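Local coordinates for protein inositol-3-phosphate synthase (Caenorhabditis elegans, PDB 1VKO) that belongs to the myo-inositol-1-phosphate synthase family of Rossmann-fold proteins, binds nicotinamide-adenine-dinucleotide and forms a four-chain assembly, at residues L39-F43 with A511-P516; S164-M170 with M188-P193; A416-Y420 with T431-H435; E314-V320 with P471-L476; Y116-Q122 with Y449-L454. All blocks are in the same frame, centred on the assembly; numbering follows the deposited sequence.

Contact 1: L39-F43 with A511-P516; sequences LESRF and ALAGFP
Ser41 and Phe43 of strand 38-53 pack on the C-terminal end of helix 498-513, a buried strand-on-helix contact. Three residues of the strand, Leu39, Ser41 and Phe43, turn their side chains to the helix end. The polar link is in the middle. Ser41 OG donates to Ala511 O at 2.8 Å, nearly along the C=O axis. With chi1 at -168° the hydroxyl lies opposite the backbone N, and this carries it to the carbonyls of the last helical turn. Leu512 O is also near, 3.1 Å from Ser41 OG. A water donates to Leu512 O and to Leu39 O, so it bridges the strand backbone to the helix end. Beside it Leu39 CD2 touches Leu512 O at 3.4 Å.

The other end is apolar. Ala511 CB sits over one face of the Phe43 ring, displaced toward the rim, in a CH-pi contact 4.2 Å from the ring centroid. Pro516 CG meets Phe43 CD1 at 3.8 Å, from an oblique direction. Asp518 of the second subunit packs on Phe43 too. Gly514 follows the last helical residue and leaves helical geometry with a positive phi of 115°. Strand 56-71 pairs with this strand and also touches Leu512. This is alpha/beta packing: the C-terminal end of helix 498-513 lies on the antiparallel sheet of strands 38-53 and 56-71, and a serine hydroxyl and a water meet its last carbonyls.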
# COMPACT_ATOMS: atom_id res chain seq x y z
N LEU A 39 30.34 -23.57 33.96
CA LEU A 39 30.45 -24.59 32.92
C LEU A 39 31.60 -24.25 31.98
O LEU A 39 31.63 -23.19 31.34
CB LEU A 39 29.14 -24.65 32.12
CG LEU A 39 28.97 -25.80 31.13
CD1 LEU A 39 28.18 -26.91 31.75
CD2 LEU A 39 28.29 -25.32 29.88
N GLU A 40 32.56 -25.17 31.89
CA GLU A 40 33.69 -25.00 30.98
C GLU A 40 33.42 -25.68 29.65
O GLU A 40 32.94 -26.82 29.60
CB GLU A 40 34.99 -25.53 31.58
CG GLU A 40 36.24 -24.93 30.93
CD GLU A 40 37.31 -25.96 30.59
OE1 GLU A 40 37.70 -26.77 31.48
OE2 GLU A 40 37.76 -25.95 29.42
N SER A 41 33.75 -24.98 28.57
CA SER A 41 33.32 -25.41 27.26
C SER A 41 34.36 -25.10 26.20
O SER A 41 34.63 -23.93 25.91
CB SER A 41 31.99 -24.73 26.93
OG SER A 41 31.39 -25.31 25.80
N ARG A 42 34.96 -26.14 25.64
CA ARG A 42 36.00 -25.95 24.62
C ARG A 42 35.33 -25.98 23.27
O ARG A 42 34.59 -26.91 22.96
CB ARG A 42 37.12 -27.01 24.76
CG ARG A 42 37.91 -27.37 23.48
CD ARG A 42 38.95 -28.49 23.66
NE ARG A 42 38.63 -29.43 24.77
CZ ARG A 42 39.11 -29.35 26.02
NH1 ARG A 42 39.95 -28.38 26.37
NH2 ARG A 42 38.75 -30.24 26.94
N PHE A 43 35.57 -24.93 22.49
CA PHE A 43 35.01 -24.78 21.15
C PHE A 43 36.14 -24.59 20.15
O PHE A 43 37.00 -23.75 20.36
CB PHE A 43 34.06 -23.58 21.14
CG PHE A 43 33.60 -23.16 19.77
CD1 PHE A 43 32.78 -23.98 19.00
CD2 PHE A 43 33.99 -21.92 19.25
CE1 PHE A 43 32.36 -23.58 17.72
CE2 PHE A 43 33.59 -21.53 17.99
CZ PHE A 43 32.76 -22.36 17.22
N ALA A 511 27.69 -22.78 21.48
CA ALA A 511 29.12 -22.96 21.82
C ALA A 511 29.41 -22.91 23.33
O ALA A 511 30.12 -23.78 23.86
CB ALA A 511 29.98 -21.93 21.09
N LEU A 512 28.86 -21.90 24.02
CA LEU A 512 28.89 -21.87 25.49
C LEU A 512 28.32 -23.13 26.12
O LEU A 512 28.97 -23.72 27.00
CB LEU A 512 28.18 -20.63 26.06
CG LEU A 512 28.72 -19.29 25.55
CD1 LEU A 512 27.78 -18.16 25.88
CD2 LEU A 512 30.12 -19.00 26.05
N ALA A 513 27.13 -23.55 25.67
CA ALA A 513 26.40 -24.69 26.28
C ALA A 513 26.96 -26.05 25.95
O ALA A 513 26.67 -27.01 26.68
CB ALA A 513 24.92 -24.65 25.91
N GLY A 514 27.73 -26.14 24.86
CA GLY A 514 28.46 -27.35 24.49
C GLY A 514 28.02 -28.02 23.20
O GLY A 514 28.60 -29.02 22.77
N PHE A 515 27.00 -27.47 22.56
CA PHE A 515 26.44 -28.15 21.37
C PHE A 515 26.21 -27.26 20.13
O PHE A 515 25.07 -27.09 19.71
CB PHE A 515 25.17 -28.94 21.74
CG PHE A 515 24.20 -28.20 22.63
CD1 PHE A 515 23.34 -27.24 22.10
CD2 PHE A 515 24.08 -28.52 23.98
CE1 PHE A 515 22.42 -26.57 22.89
CE2 PHE A 515 23.16 -27.85 24.80
CZ PHE A 515 22.32 -26.88 24.24
N PRO A 516 27.28 -26.70 19.57
CA PRO A 516 27.18 -25.97 18.32
C PRO A 516 27.21 -26.99 17.23
O PRO A 516 27.62 -28.09 17.52
CB PRO A 516 28.47 -25.12 18.27
CG PRO A 516 29.46 -25.82 19.26
CD PRO A 516 28.66 -26.71 20.11
O HOH W 1 30.70 -22.11 28.85

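Contact 2: S164-M170 with M188-P193; sequences SNLYEAM and MEPIVP
Leu166 lies against Met188, Ile191 and Pro193. Its CB is 3.3 Å from Met188 O and also touches the methyl CE of Met188. Next along, CG packs on Ile191 CB at 3.8 Å. The two methyls then part. CD1 lies near Met188 CE and Ile191 CG2, while CD2 reaches toward Pro193 CG at 4.2 Å. The backbone holds the same residue in place: Leu166 N donates to Ile191 O at 2.9 Å, with an N-H...O angle of 149°.

This loop leads into helix 168-173. Asn165 and Glu168 form a capping box. Asn165 OD1 accepts from Tyr167 N, in the carbonyl plane, and from Glu168 N, which stands above that plane. In return Asn165 N donates to Glu168 OE1 at 3.1 Å. Asn165 CG sits between its own backbone N and carbonyl carbon (chi1 64°), which turns OD1 back to these amides. The partner segment makes a type I turn from Met188 to Ile191, and Asn165 CB rests 3.1 Å from Glu189 O.

The Met188 chain curls (chi2 -73°), which brings CE to Met170 CE; at 3.4 Å the pair is unusually close, so the exact distance is doubtful. Helix 87-100 covers Leu166 and Met188 through Val93. Glu189 runs alongside Tyr167, but its carboxylate forms a salt bridge with Arg185, and Tyr167 OH hydrogen-bonds to Glu182. The Pro193 side chain is about 7 Å from the bound nicotinamide-adenine-dinucleotide.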
# COMPACT_ATOMS: atom_id res chain seq x y z
N SER A 164 6.13 12.89 37.24
CA SER A 164 4.96 12.04 37.11
C SER A 164 5.25 10.62 37.53
O SER A 164 6.28 10.05 37.12
CB SER A 164 4.46 12.04 35.68
OG SER A 164 4.10 13.35 35.29
N ASN A 165 4.36 10.04 38.33
CA ASN A 165 4.49 8.65 38.77
C ASN A 165 4.10 7.73 37.62
O ASN A 165 3.35 8.13 36.73
CB ASN A 165 3.57 8.36 39.98
CG ASN A 165 2.11 8.51 39.64
OD1 ASN A 165 1.52 7.64 38.96
ND2 ASN A 165 1.52 9.63 40.04
N LEU A 166 4.56 6.49 37.68
CA LEU A 166 4.44 5.55 36.58
C LEU A 166 3.02 5.18 36.20
O LEU A 166 2.80 4.56 35.15
CB LEU A 166 5.29 4.29 36.86
CG LEU A 166 6.81 4.51 36.82
CD1 LEU A 166 7.53 3.32 36.25
CD2 LEU A 166 7.19 5.73 36.00
N TYR A 167 2.05 5.57 37.03
CA TYR A 167 0.64 5.42 36.67
C TYR A 167 0.22 6.57 35.76
O TYR A 167 -0.33 6.32 34.69
CB TYR A 167 -0.25 5.26 37.91
CG TYR A 167 -1.74 5.37 37.65
CD1 TYR A 167 -2.42 4.41 36.91
CD2 TYR A 167 -2.46 6.45 38.14
CE1 TYR A 167 -3.80 4.53 36.68
CE2 TYR A 167 -3.82 6.59 37.92
CZ TYR A 167 -4.48 5.63 37.19
OH TYR A 167 -5.84 5.79 36.98
N GLU A 168 0.51 7.81 36.14
CA GLU A 168 0.23 8.97 35.29
C GLU A 168 1.02 8.87 34.01
O GLU A 168 0.61 9.35 32.92
CB GLU A 168 0.67 10.25 35.97
CG GLU A 168 -0.00 10.62 37.28
CD GLU A 168 0.62 11.88 37.90
OE1 GLU A 168 1.85 11.90 38.16
OE2 GLU A 168 -0.12 12.86 38.12
N ALA A 169 2.20 8.27 34.16
CA ALA A 169 3.08 7.98 33.05
C ALA A 169 2.47 7.02 32.00
O ALA A 169 2.79 7.09 30.83
CB ALA A 169 4.37 7.42 33.61
N MET A 170 1.64 6.07 32.44
CA MET A 170 0.94 5.14 31.56
C MET A 170 -0.20 5.81 30.79
O MET A 170 -0.44 5.50 29.59
CB MET A 170 0.33 4.04 32.37
CG MET A 170 1.27 3.01 32.89
SD MET A 170 0.19 1.75 33.54
CE MET A 170 1.36 0.46 33.31
N MET A 188 2.37 0.69 39.90
CA MET A 188 3.06 1.72 39.15
C MET A 188 2.94 3.04 39.82
O MET A 188 3.88 3.84 39.78
CB MET A 188 2.45 1.86 37.77
CG MET A 188 2.56 0.65 36.97
SD MET A 188 4.24 0.39 36.39
CE MET A 188 4.23 1.40 34.88
N GLU A 189 1.77 3.29 40.41
CA GLU A 189 1.50 4.60 41.02
C GLU A 189 2.54 5.03 42.08
O GLU A 189 2.97 6.17 42.08
CB GLU A 189 0.05 4.72 41.54
CG GLU A 189 -0.34 6.13 41.97
CD GLU A 189 -1.81 6.31 42.33
OE1 GLU A 189 -2.42 5.37 42.90
OE2 GLU A 189 -2.34 7.40 42.02
N PRO A 190 2.93 4.14 43.01
CA PRO A 190 3.97 4.48 43.99
C PRO A 190 5.31 4.86 43.37
O PRO A 190 6.14 5.42 44.06
CB PRO A 190 4.14 3.18 44.79
CG PRO A 190 2.84 2.53 44.68
CD PRO A 190 2.39 2.79 43.27
N ILE A 191 5.54 4.53 42.10
CA ILE A 191 6.87 4.76 41.52
C ILE A 191 7.00 6.16 40.91
O ILE A 191 6.32 6.51 39.96
CB ILE A 191 7.27 3.67 40.51
CG1 ILE A 191 6.90 2.28 41.02
CG2 ILE A 191 8.77 3.74 40.24
CD1 ILE A 191 7.02 1.19 39.95
N VAL A 192 7.85 6.97 41.52
CA VAL A 192 8.14 8.30 41.02
C VAL A 192 9.64 8.31 40.72
O VAL A 192 10.43 8.05 41.63
CB VAL A 192 7.80 9.38 42.05
CG1 VAL A 192 8.33 10.74 41.59
CG2 VAL A 192 6.29 9.44 42.27
N PRO A 193 10.02 8.58 39.48
CA PRO A 193 11.44 8.54 39.09
C PRO A 193 12.27 9.56 39.85
O PRO A 193 11.76 10.62 40.21
CB PRO A 193 11.40 8.94 37.62
CG PRO A 193 10.02 8.58 37.17
CD PRO A 193 9.15 8.94 38.33

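Contact 3: A416-Y420 with T431-H435; sequences AMDEY and TFVVH
The ring of His435 is met by the Met417 side chain. Met417 CG approaches His435 ND1 obliquely at 3.3 Å, and Met417 SD lies at the ring edge, 4.8 Å from the centroid. This is a sulfur-aromatic contact. Met417 CG lies beside its own backbone N (chi1 -71°), and this takes the chain across to His435. ND1 is buried here and has no polar partner in the model. The Phe432 ring carries Tyr420 O at its edge, in plane, with Phe432 CD1 3.8 Å from that oxygen. The Tyr420 ring in turn has Phe432 O near its plane at the edge. Both rings also make edge-to-face contacts with Phe336.

These side chains are set by an antiparallel ladder. Asp418 with Val434 and Tyr420 with Phe432 are hydrogen-bonded pairs. Met417 with His435 and Glu419 with Val433 are non-hydrogen-bonded pairs. Asp418 N to Val434 O is 3.1 Å, and Tyr420 N to Phe432 O is 2.8 Å. Each is returned by a bond in the other direction. CA-H...O contacts lie between them, such as Glu419 CA to Phe432 O at 3.5 Å. Glu419 OE2 makes a salt bridge with Arg415 of the third subunit. Asp418 OD1 and OD2 hydrogen-bond to Gln329 and Ser352; Gln329 also lines the bound pyrophosphate.

The two strands form a beta hairpin, 413-423 with 429-439. Helix 329-342 covers the face of the sheet that carries Tyr420 and Phe432. Strand 346-356 pairs with the first strand, and a strand of the second subunit pairs with the other, so the sheet runs on across the interface.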
# COMPACT_ATOMS: atom_id res chain seq x y z
N ALA A 416 5.10 3.34 9.29
CA ALA A 416 6.29 3.27 8.46
C ALA A 416 5.84 3.02 7.03
O ALA A 416 5.19 2.03 6.75
CB ALA A 416 7.25 2.17 8.96
N MET A 417 6.14 3.95 6.13
CA MET A 417 5.79 3.79 4.72
C MET A 417 7.06 3.79 3.89
O MET A 417 7.85 4.74 3.94
CB MET A 417 4.82 4.89 4.27
CG MET A 417 3.42 4.68 4.87
SD MET A 417 2.22 6.01 4.65
CE MET A 417 1.74 5.85 2.92
N ASP A 418 7.26 2.69 3.16
CA ASP A 418 8.53 2.45 2.47
C ASP A 418 8.32 2.08 1.02
O ASP A 418 7.33 1.42 0.67
CB ASP A 418 9.32 1.34 3.14
CG ASP A 418 9.75 1.68 4.56
OD1 ASP A 418 8.88 1.97 5.40
OD2 ASP A 418 10.95 1.66 4.95
N GLU A 419 9.26 2.50 0.18
CA GLU A 419 9.33 2.01 -1.20
C GLU A 419 10.73 1.45 -1.49
O GLU A 419 11.72 2.17 -1.38
CB GLU A 419 8.96 3.13 -2.17
CG GLU A 419 8.61 2.62 -3.55
CD GLU A 419 8.63 3.71 -4.59
OE1 GLU A 419 9.73 4.24 -4.86
OE2 GLU A 419 7.55 4.02 -5.15
N TYR A 420 10.81 0.17 -1.86
CA TYR A 420 12.07 -0.40 -2.38
C TYR A 420 11.98 -0.66 -3.89
O TYR A 420 11.05 -1.33 -4.36
CB TYR A 420 12.42 -1.72 -1.68
CG TYR A 420 12.67 -1.62 -0.16
CD1 TYR A 420 11.63 -1.33 0.75
CD2 TYR A 420 13.96 -1.87 0.35
CE1 TYR A 420 11.90 -1.25 2.17
CE2 TYR A 420 14.23 -1.79 1.76
CZ TYR A 420 13.21 -1.49 2.65
OH TYR A 420 13.51 -1.44 3.98
N THR A 431 9.48 -3.53 -7.80
CA THR A 431 9.14 -2.48 -6.88
C THR A 431 8.29 -3.08 -5.75
O THR A 431 7.24 -3.69 -6.01
CB THR A 431 8.38 -1.34 -7.62
OG1 THR A 431 9.12 -0.90 -8.77
CG2 THR A 431 8.30 -0.09 -6.72
N PHE A 432 8.76 -2.93 -4.53
CA PHE A 432 7.98 -3.31 -3.32
C PHE A 432 7.54 -2.03 -2.63
O PHE A 432 8.37 -1.21 -2.24
CB PHE A 432 8.81 -4.12 -2.30
CG PHE A 432 9.61 -5.30 -2.89
CD1 PHE A 432 10.78 -5.09 -3.64
CD2 PHE A 432 9.23 -6.63 -2.61
CE1 PHE A 432 11.54 -6.18 -4.16
CE2 PHE A 432 9.98 -7.75 -3.11
CZ PHE A 432 11.13 -7.52 -3.89
N VAL A 433 6.23 -1.85 -2.49
CA VAL A 433 5.67 -0.78 -1.62
C VAL A 433 5.17 -1.41 -0.31
O VAL A 433 4.50 -2.43 -0.38
CB VAL A 433 4.49 -0.01 -2.31
CG1 VAL A 433 3.94 1.11 -1.38
CG2 VAL A 433 4.89 0.56 -3.70
N VAL A 434 5.46 -0.81 0.85
CA VAL A 434 5.19 -1.40 2.18
C VAL A 434 4.50 -0.44 3.16
O VAL A 434 4.90 0.72 3.26
CB VAL A 434 6.52 -1.87 2.86
CG1 VAL A 434 6.28 -2.42 4.26
CG2 VAL A 434 7.21 -2.91 2.03
N HIS A 435 3.49 -0.91 3.89
CA HIS A 435 2.92 -0.15 5.02
C HIS A 435 2.93 -0.97 6.33
O HIS A 435 2.34 -2.05 6.39
CB HIS A 435 1.52 0.41 4.69
CG HIS A 435 0.93 1.26 5.79
ND1 HIS A 435 0.91 2.64 5.73
CD2 HIS A 435 0.35 0.92 6.97
CE1 HIS A 435 0.34 3.12 6.84
NE2 HIS A 435 -0.00 2.10 7.60

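Contact 4: E314-V320 with P471-L476; sequences ERHKVFV and PFHSVL
Phe319 packs tightly among the residues of 472-476. Leu476 CD1 stands over one face of its ring, displaced toward the rim, in a CH-pi contact 3.9 Å from the centroid. The carbonyls of His473 and Ser474 lie at the ring edge, in plane, with Phe319 CE1 3.1 Å from His473 O. Chi1 of -69° sets the ring beside its backbone N, where it meets these oxygens. Ser474 packs close on helix 307-316, which is followed by a Schellman motif at Lys317: Ser474 OG is 3.3 Å from Glu314 CA.

Next to the ring the backbones join. Val320 N donates to Ser474 O at 2.7 Å, from above the carbonyl plane. Leu476 N donates to Val320 O at 3.0 Å. This single bridge ties the loop to strand 320-321, the outermost strand of the parallel Rossmann sheet within the chain. Val320 CG2 and Val475 CG2 pack at 4.0 Å beside it.

The looser side is more exposed. Pro471 only grazes the ring, with CB 4.5 Å from Phe319 CZ. Glu314 OE2 comes 3.1 Å from His473 NE2, carboxylate and ring planes 67° apart. Val475 N donates to His473 ND1 in the ring plane, which fixes the ring. Phe526 of the second subunit packs on His473.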
# COMPACT_ATOMS: atom_id res chain seq x y z
N GLU A 314 36.80 0.23 28.99
CA GLU A 314 37.87 -0.78 28.87
C GLU A 314 38.67 -0.81 30.18
O GLU A 314 38.96 -1.87 30.73
CB GLU A 314 38.82 -0.51 27.67
CG GLU A 314 38.39 -1.02 26.28
CD GLU A 314 39.10 -0.33 25.09
OE1 GLU A 314 39.85 0.67 25.28
OE2 GLU A 314 38.91 -0.77 23.92
N ARG A 315 38.99 0.38 30.68
CA ARG A 315 39.83 0.54 31.85
C ARG A 315 39.13 0.11 33.12
O ARG A 315 39.78 -0.25 34.10
CB ARG A 315 40.26 2.00 31.97
CG ARG A 315 41.77 2.16 32.13
CD ARG A 315 42.27 3.56 31.84
NE ARG A 315 41.63 4.53 32.72
CZ ARG A 315 41.79 5.83 32.59
NH1 ARG A 315 42.56 6.29 31.61
NH2 ARG A 315 41.18 6.68 33.43
N HIS A 316 37.80 0.14 33.13
CA HIS A 316 37.06 -0.18 34.35
C HIS A 316 36.38 -1.54 34.34
O HIS A 316 35.70 -1.92 35.31
CB HIS A 316 36.08 0.95 34.72
CG HIS A 316 36.71 2.04 35.53
ND1 HIS A 316 37.46 3.05 34.97
CD2 HIS A 316 36.71 2.26 36.86
CE1 HIS A 316 37.90 3.86 35.92
NE2 HIS A 316 37.46 3.40 37.08
N LYS A 317 36.59 -2.29 33.25
CA LYS A 317 36.11 -3.66 33.11
C LYS A 317 34.58 -3.79 33.13
O LYS A 317 34.00 -4.68 33.78
CB LYS A 317 36.80 -4.59 34.12
CG LYS A 317 38.06 -5.29 33.60
CD LYS A 317 39.17 -4.32 33.17
CE LYS A 317 40.56 -4.96 33.35
N VAL A 318 33.95 -2.92 32.36
CA VAL A 318 32.50 -2.82 32.24
C VAL A 318 32.11 -2.87 30.74
O VAL A 318 32.93 -2.55 29.87
CB VAL A 318 32.07 -1.54 32.98
CG1 VAL A 318 31.42 -0.53 32.08
CG2 VAL A 318 31.27 -1.88 34.26
N PHE A 319 30.88 -3.31 30.44
CA PHE A 319 30.44 -3.38 29.03
C PHE A 319 29.64 -2.17 28.65
O PHE A 319 28.84 -1.68 29.46
CB PHE A 319 29.56 -4.61 28.74
CG PHE A 319 30.29 -5.92 28.79
CD1 PHE A 319 31.27 -6.24 27.86
CD2 PHE A 319 29.96 -6.87 29.76
CE1 PHE A 319 31.93 -7.47 27.91
CE2 PHE A 319 30.62 -8.09 29.82
CZ PHE A 319 31.60 -8.40 28.90
N VAL A 320 29.85 -1.70 27.41
CA VAL A 320 29.01 -0.67 26.83
C VAL A 320 28.23 -1.22 25.65
O VAL A 320 28.62 -2.25 25.09
CB VAL A 320 29.78 0.67 26.53
CG1 VAL A 320 30.27 1.25 27.81
CG2 VAL A 320 30.94 0.51 25.50
N PRO A 471 37.13 -11.75 30.22
CA PRO A 471 35.82 -11.41 29.62
C PRO A 471 35.95 -10.94 28.17
O PRO A 471 37.01 -10.48 27.74
CB PRO A 471 35.34 -10.25 30.48
CG PRO A 471 36.61 -9.57 30.91
CD PRO A 471 37.55 -10.72 31.20
N PHE A 472 34.86 -11.02 27.42
CA PHE A 472 34.79 -10.38 26.09
C PHE A 472 35.20 -8.89 26.11
O PHE A 472 35.22 -8.26 27.17
CB PHE A 472 33.37 -10.55 25.55
CG PHE A 472 32.94 -12.00 25.37
CD1 PHE A 472 33.88 -12.99 25.04
CD2 PHE A 472 31.59 -12.35 25.45
CE1 PHE A 472 33.48 -14.32 24.83
CE2 PHE A 472 31.18 -13.68 25.24
CZ PHE A 472 32.14 -14.67 24.94
N HIS A 473 35.50 -8.32 24.94
CA HIS A 473 35.70 -6.86 24.81
C HIS A 473 34.56 -6.06 25.46
O HIS A 473 33.42 -6.50 25.42
CB HIS A 473 35.84 -6.47 23.33
CG HIS A 473 36.43 -5.10 23.12
ND1 HIS A 473 35.74 -3.94 23.40
CD2 HIS A 473 37.65 -4.71 22.68
CE1 HIS A 473 36.50 -2.90 23.14
NE2 HIS A 473 37.67 -3.34 22.70
N SER A 474 34.87 -4.90 26.06
CA SER A 474 33.87 -4.02 26.69
C SER A 474 32.73 -3.60 25.77
O SER A 474 31.59 -3.46 26.23
CB SER A 474 34.50 -2.73 27.23
OG SER A 474 35.55 -3.00 28.14
N VAL A 475 33.03 -3.36 24.50
CA VAL A 475 32.02 -2.87 23.55
C VAL A 475 31.32 -4.07 23.04
O VAL A 475 31.82 -4.72 22.09
CB VAL A 475 32.63 -2.15 22.31
CG1 VAL A 475 31.50 -1.67 21.37
CG2 VAL A 475 33.46 -0.97 22.72
N LEU A 476 30.18 -4.41 23.64
CA LEU A 476 29.62 -5.69 23.32
C LEU A 476 28.70 -5.72 22.14
O LEU A 476 27.47 -5.56 22.26
CB LEU A 476 29.20 -6.53 24.56
CG LEU A 476 27.83 -6.51 25.22
CD1 LEU A 476 27.88 -7.36 26.44
CD2 LEU A 476 27.52 -5.13 25.59

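Contact 5: Y116-Q122 with Y449-L454; sequences YFGSVTQ and YDLAIL
The start of helix 120-123 is held by one aspartate of helix 440-458. Asp450 reaches the N-terminal end of the short helix and gathers four donors. Its OD1 accepts from Ser119 OG at 2.6 Å, on the syn side but tilted about 30° out of the carboxylate plane. The same oxygen accepts from Thr121 OG1 at 2.7 Å, end-on, in line with the C-O bond, and from Thr121 N, which lies above the carboxylate plane. OD2 accepts from Val120 N at 3.0 Å, on the syn side and likewise tilted. Two backbone amides and two hydroxyls thus fix the rotation of the carboxylate. The helix N-terminus would probably also stabilise its negative charge. Thr121 OG1 is placed between its backbone N and carbonyl carbon (chi1 58°); this brings OG1 to OD1, and CG2 also packs on Leu454 CD2 at 3.9 Å. Ser119 is the N-cap. Its OG also accepts a weak bond from Gln122 N.

Away from these bonds, Tyr116 CE1 meets Tyr449 CE2 at 3.5 Å. The ring planes stand at 87°, with centroids 5.5 Å apart. Their hydroxyls bond elsewhere: Tyr116 OH to Asn152 OD1, and Tyr449 OH to Ala92 O.

Helix 87-100 packs against both tyrosines. Helix 498-513 touches Val120 and Leu454, and strand 242-247 meets helix 440-458 through Leu451 and Ala452. Phe425 of the second subunit packs on Tyr116.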
# COMPACT_ATOMS: atom_id res chain seq x y z
N TYR A 116 5.50 -11.88 26.80
CA TYR A 116 6.81 -11.33 26.42
C TYR A 116 7.08 -11.58 24.98
O TYR A 116 8.21 -11.81 24.63
CB TYR A 116 8.01 -11.89 27.25
CG TYR A 116 8.06 -11.38 28.69
CD1 TYR A 116 8.12 -10.02 28.96
CD2 TYR A 116 8.02 -12.25 29.77
CE1 TYR A 116 8.13 -9.55 30.23
CE2 TYR A 116 8.06 -11.78 31.08
CZ TYR A 116 8.10 -10.43 31.29
OH TYR A 116 8.09 -9.93 32.56
N PHE A 117 6.07 -11.50 24.12
CA PHE A 117 6.34 -11.64 22.68
C PHE A 117 7.25 -10.51 22.16
O PHE A 117 7.34 -9.42 22.72
CB PHE A 117 5.05 -11.71 21.88
CG PHE A 117 4.37 -13.05 21.90
CD1 PHE A 117 4.74 -14.04 22.83
CD2 PHE A 117 3.31 -13.31 21.02
CE1 PHE A 117 4.09 -15.28 22.87
CE2 PHE A 117 2.64 -14.55 21.04
CZ PHE A 117 3.03 -15.54 21.98
N GLY A 118 7.97 -10.80 21.08
CA GLY A 118 8.91 -9.85 20.56
C GLY A 118 10.18 -9.67 21.35
O GLY A 118 10.95 -8.76 21.05
N SER A 119 10.38 -10.51 22.38
CA SER A 119 11.68 -10.64 23.06
C SER A 119 12.42 -11.78 22.35
O SER A 119 11.91 -12.88 22.32
CB SER A 119 11.44 -11.01 24.54
OG SER A 119 12.63 -10.96 25.34
N VAL A 120 13.58 -11.54 21.74
CA VAL A 120 14.37 -12.67 21.22
C VAL A 120 14.68 -13.67 22.35
O VAL A 120 14.47 -14.88 22.18
CB VAL A 120 15.68 -12.25 20.52
CG1 VAL A 120 16.49 -13.47 20.09
CG2 VAL A 120 15.40 -11.42 19.29
N THR A 121 15.13 -13.18 23.50
CA THR A 121 15.61 -14.09 24.54
C THR A 121 14.49 -14.92 25.13
O THR A 121 14.71 -16.05 25.47
CB THR A 121 16.38 -13.36 25.64
OG1 THR A 121 15.56 -12.35 26.27
CG2 THR A 121 17.57 -12.58 25.05
N GLN A 122 13.28 -14.36 25.21
CA GLN A 122 12.18 -15.02 25.88
C GLN A 122 11.39 -15.90 24.94
O GLN A 122 10.73 -16.80 25.41
CB GLN A 122 11.22 -14.05 26.59
CG GLN A 122 11.80 -13.21 27.71
CD GLN A 122 12.66 -14.03 28.71
OE1 GLN A 122 13.87 -13.80 28.83
NE2 GLN A 122 12.03 -14.95 29.42
N TYR A 449 14.32 -5.40 27.49
CA TYR A 449 14.55 -6.59 28.30
C TYR A 449 15.67 -7.41 27.69
O TYR A 449 16.50 -7.90 28.41
CB TYR A 449 13.32 -7.49 28.49
CG TYR A 449 12.07 -6.83 28.96
CD1 TYR A 449 12.08 -5.84 29.92
CD2 TYR A 449 10.85 -7.23 28.44
CE1 TYR A 449 10.89 -5.25 30.37
CE2 TYR A 449 9.66 -6.67 28.87
CZ TYR A 449 9.69 -5.69 29.83
OH TYR A 449 8.52 -5.10 30.18
N ASP A 450 15.75 -7.50 26.36
CA ASP A 450 16.81 -8.30 25.76
C ASP A 450 18.19 -7.72 25.97
O ASP A 450 19.16 -8.48 26.21
CB ASP A 450 16.59 -8.52 24.28
CG ASP A 450 15.32 -9.31 23.96
OD1 ASP A 450 15.02 -10.29 24.68
OD2 ASP A 450 14.58 -9.02 22.97
N LEU A 451 18.32 -6.40 25.84
CA LEU A 451 19.65 -5.78 26.00
C LEU A 451 20.16 -6.03 27.43
O LEU A 451 21.28 -6.49 27.65
CB LEU A 451 19.62 -4.29 25.65
CG LEU A 451 19.37 -3.89 24.19
CD1 LEU A 451 18.69 -2.53 24.15
CD2 LEU A 451 20.65 -3.87 23.36
N ALA A 452 19.32 -5.75 28.41
CA ALA A 452 19.72 -5.98 29.78
C ALA A 452 20.15 -7.45 29.91
O ALA A 452 21.19 -7.75 30.51
CB ALA A 452 18.56 -5.64 30.74
N ILE A 453 19.38 -8.35 29.30
CA ILE A 453 19.47 -9.76 29.63
C ILE A 453 20.73 -10.36 28.99
O ILE A 453 21.47 -11.11 29.62
CB ILE A 453 18.14 -10.49 29.27
CG1 ILE A 453 17.09 -10.17 30.34
CG2 ILE A 453 18.33 -12.00 29.11
CD1 ILE A 453 15.70 -10.66 30.03
N LEU A 454 21.01 -9.98 27.77
CA LEU A 454 22.22 -10.44 27.13
C LEU A 454 23.46 -9.85 27.78
O LEU A 454 24.53 -10.46 27.74
CB LEU A 454 22.18 -10.11 25.64
CG LEU A 454 21.09 -10.89 24.94
CD1 LEU A 454 20.76 -10.26 23.63
CD2 LEU A 454 21.41 -12.41 24.80

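Overall arrangement
Contact 1 closes the longest loop of the five, and the other four are nested inside it. Contact 2 lies within the loop of contact 5. Contact 3 is nested in the loops of contacts 4 and 5, which cross each other. Of the five, contact 5 lies nearest the centre of the chain, about 9 Å from it between centres. It is about 5 Å from contact 4 between nearest atoms. Helix 440-458 of contact 5 follows strand 429-439 of contact 3. Helix 498-513 ends in contact 1 and touches contact 5. No other chain touches contact 2; Ala416 of contact 3 is about 6 Å from the pyrophosphate. Four of the five contacts thus lie where this subunit meets another.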